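Local structure of RNA pseudouridylate synthase domain-containing protein 4 (Homo sapiens, 5UBA) at residues Ile63-Leu68 and Glu74-Cys79. The protein catalyses the isomerisation of uridine to pseudouridine in mitochondrial RNAs, including 16S rRNA, where the modification is needed to assemble a functional mitochondrial ribosome. Residues are numbered along the deposited sequence; the frame is centred on the assembly and turned at random.
Sequences ILAKML and EPLHLC
L76 reaches from the loop leading into strand 77-78 onto helix 57-69, meeting A65, L64 and L68 within the RluA-family pseudouridine synthase domain. The chain turns back after the helix, and strand 77-78 becomes an outermost strand of a four-stranded antiparallel sheet, where H77 pairs with A93 by backbone hydrogen bonds.

The tight part centres on the buried residues A65, L64 and L76. A65 carries a single methyl, which lets the backbone of E74 to L76 come near the helix: its CB lies 3.2 Å from O of E74. The longer L76 bridges from loop to helix, its CD1 resting 3.8 Å from L64 CG. With CG anti to the backbone N (chi1 -178°), L64 lays CB, CG and CD2 against that methyl. One helical turn on, L68 CD1 approaches L76 CD1 more loosely, at 4.3 Å. W94 touches both A65 and L76, extending this apolar packing.

The solvent side is looser and polar. K66, whose long, flexible chain suits an exposed position, uses NZ to bind the carbonyls of H71 and A73 in the connecting loop. A water also links it to E74, accepting from K66 NZ at 2.9 Å and donating to E74 OE1 at 3.0 Å.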
loop_
_atom_site.group_PDB
_atom_site.type_symbol
_atom_site.label_atom_id
_atom_site.label_comp_id
_atom_site.label_asym_id
_atom_site.label_seq_id
_atom_site.Cartn_x
_atom_site.Cartn_y
_atom_site.Cartn_z
ATOM N N ILE A 63 16.612 -15.925 8.829
ATOM C CA ILE A 63 17.147 -15.301 10.041
ATOM C C ILE A 63 16.029 -15.113 11.070
ATOM O O ILE A 63 16.149 -15.483 12.223
ATOM C CB ILE A 63 17.801 -13.916 9.734
ATOM C CG1 ILE A 63 18.883 -14.029 8.645
ATOM C CG2 ILE A 63 18.391 -13.306 11.003
ATOM C CD1 ILE A 63 19.545 -12.721 8.274
ATOM N N LEU A 64 14.918 -14.519 10.642
ATOM C CA LEU A 64 13.791 -14.287 11.528
ATOM C C LEU A 64 13.239 -15.616 12.086
ATOM O O LEU A 64 12.864 -15.708 13.251
ATOM C CB LEU A 64 12.688 -13.500 10.775
ATOM C CG LEU A 64 11.425 -13.098 11.522
ATOM C CD1 LEU A 64 11.740 -12.238 12.726
ATOM C CD2 LEU A 64 10.485 -12.339 10.590
ATOM N N ALA A 65 13.220 -16.636 11.230
ATOM C CA ALA A 65 12.748 -17.955 11.635
ATOM C C ALA A 65 13.570 -18.497 12.802
ATOM O O ALA A 65 13.009 -18.912 13.807
ATOM C CB ALA A 65 12.772 -18.912 10.467
ATOM N N LYS A 66 14.897 -18.436 12.656
ATOM C CA LYS A 66 15.809 -18.925 13.687
ATOM C C LYS A 66 15.759 -18.039 14.927
ATOM O O LYS A 66 15.863 -18.515 16.054
ATOM C CB LYS A 66 17.232 -19.076 13.134
ATOM C CG LYS A 66 17.337 -20.179 12.085
ATOM C CD LYS A 66 18.777 -20.548 11.777
ATOM C CE LYS A 66 18.886 -21.482 10.581
ATOM N NZ LYS A 66 18.323 -22.830 10.857
ATOM N N MET A 67 15.559 -16.742 14.728
ATOM C CA MET A 67 15.418 -15.817 15.841
ATOM C C MET A 67 14.196 -16.123 16.693
ATOM O O MET A 67 14.221 -15.947 17.901
ATOM C CB MET A 67 15.349 -14.386 15.298
ATOM C CG MET A 67 15.680 -13.305 16.279
ATOM S SD MET A 67 15.876 -11.799 15.311
ATOM C CE MET A 67 17.525 -11.982 14.657
ATOM N N LEU A 68 13.107 -16.564 16.066
ATOM C CA LEU A 68 11.874 -16.850 16.781
ATOM C C LEU A 68 11.763 -18.295 17.285
ATOM O O LEU A 68 11.177 -18.524 18.336
ATOM C CB LEU A 68 10.669 -16.540 15.869
ATOM C CG LEU A 68 10.477 -15.082 15.462
ATOM C CD1 LEU A 68 9.397 -15.015 14.397
ATOM C CD2 LEU A 68 10.109 -14.202 16.635
ATOM N N GLU A 74 13.476 -23.807 9.992
ATOM C CA GLU A 74 13.614 -23.576 8.562
ATOM C C GLU A 74 12.962 -22.239 8.264
ATOM O O GLU A 74 12.238 -21.737 9.117
ATOM C CB GLU A 74 12.955 -24.706 7.761
ATOM C CG GLU A 74 13.725 -26.020 7.862
ATOM C CD GLU A 74 15.089 -25.934 7.196
ATOM O OE1 GLU A 74 16.122 -26.118 7.891
ATOM O OE2 GLU A 74 15.128 -25.667 5.971
ATOM N N PRO A 75 13.222 -21.674 7.066
ATOM C CA PRO A 75 12.777 -20.284 6.834
ATOM C C PRO A 75 11.266 -20.079 6.893
ATOM O O PRO A 75 10.497 -20.988 6.581
ATOM C CB PRO A 75 13.324 -19.964 5.437
ATOM C CG PRO A 75 14.501 -20.896 5.268
ATOM C CD PRO A 75 14.102 -22.144 5.980
ATOM N N LEU A 76 10.857 -18.890 7.327
ATOM C CA LEU A 76 9.464 -18.472 7.154
ATOM C C LEU A 76 9.183 -18.332 5.660
ATOM O O LEU A 76 10.088 -18.207 4.841
ATOM C CB LEU A 76 9.236 -17.147 7.911
ATOM C CG LEU A 76 9.082 -17.307 9.417
ATOM C CD1 LEU A 76 9.470 -16.045 10.188
ATOM C CD2 LEU A 76 7.647 -17.670 9.784
ATOM N N HIS A 77 7.889 -18.404 5.310
ATOM C CA HIS A 77 7.398 -18.305 3.953
ATOM C C HIS A 77 6.517 -17.085 3.746
ATOM O O HIS A 77 5.657 -16.774 4.571
ATOM C CB HIS A 77 6.555 -19.541 3.646
ATOM C CG HIS A 77 7.331 -20.806 3.755
ATOM N ND1 HIS A 77 7.988 -21.362 2.684
ATOM C CD2 HIS A 77 7.583 -21.603 4.816
ATOM C CE1 HIS A 77 8.622 -22.451 3.082
ATOM N NE2 HIS A 77 8.397 -22.618 4.371
ATOM N N LEU A 78 6.722 -16.457 2.601
ATOM C CA LEU A 78 5.860 -15.370 2.116
ATOM C C LEU A 78 4.465 -15.911 1.803
ATOM O O LEU A 78 4.316 -17.028 1.266
ATOM C CB LEU A 78 6.415 -14.770 0.827
ATOM C CG LEU A 78 7.778 -14.075 0.885
ATOM C CD1 LEU A 78 8.259 -13.701 -0.507
ATOM C CD2 LEU A 78 7.726 -12.865 1.812
ATOM N N CYS A 79 3.457 -15.118 2.168
ATOM C CA CYS A 79 2.047 -15.396 1.809
ATOM C C CYS A 79 1.406 -14.410 0.842
ATOM O O CYS A 79 0.355 -14.706 0.291
ATOM C CB CYS A 79 1.223 -15.410 3.078
ATOM S SG CYS A 79 1.688 -16.712 4.250
HETATM O O HOH W 1 18.524 -24.314 8.411
#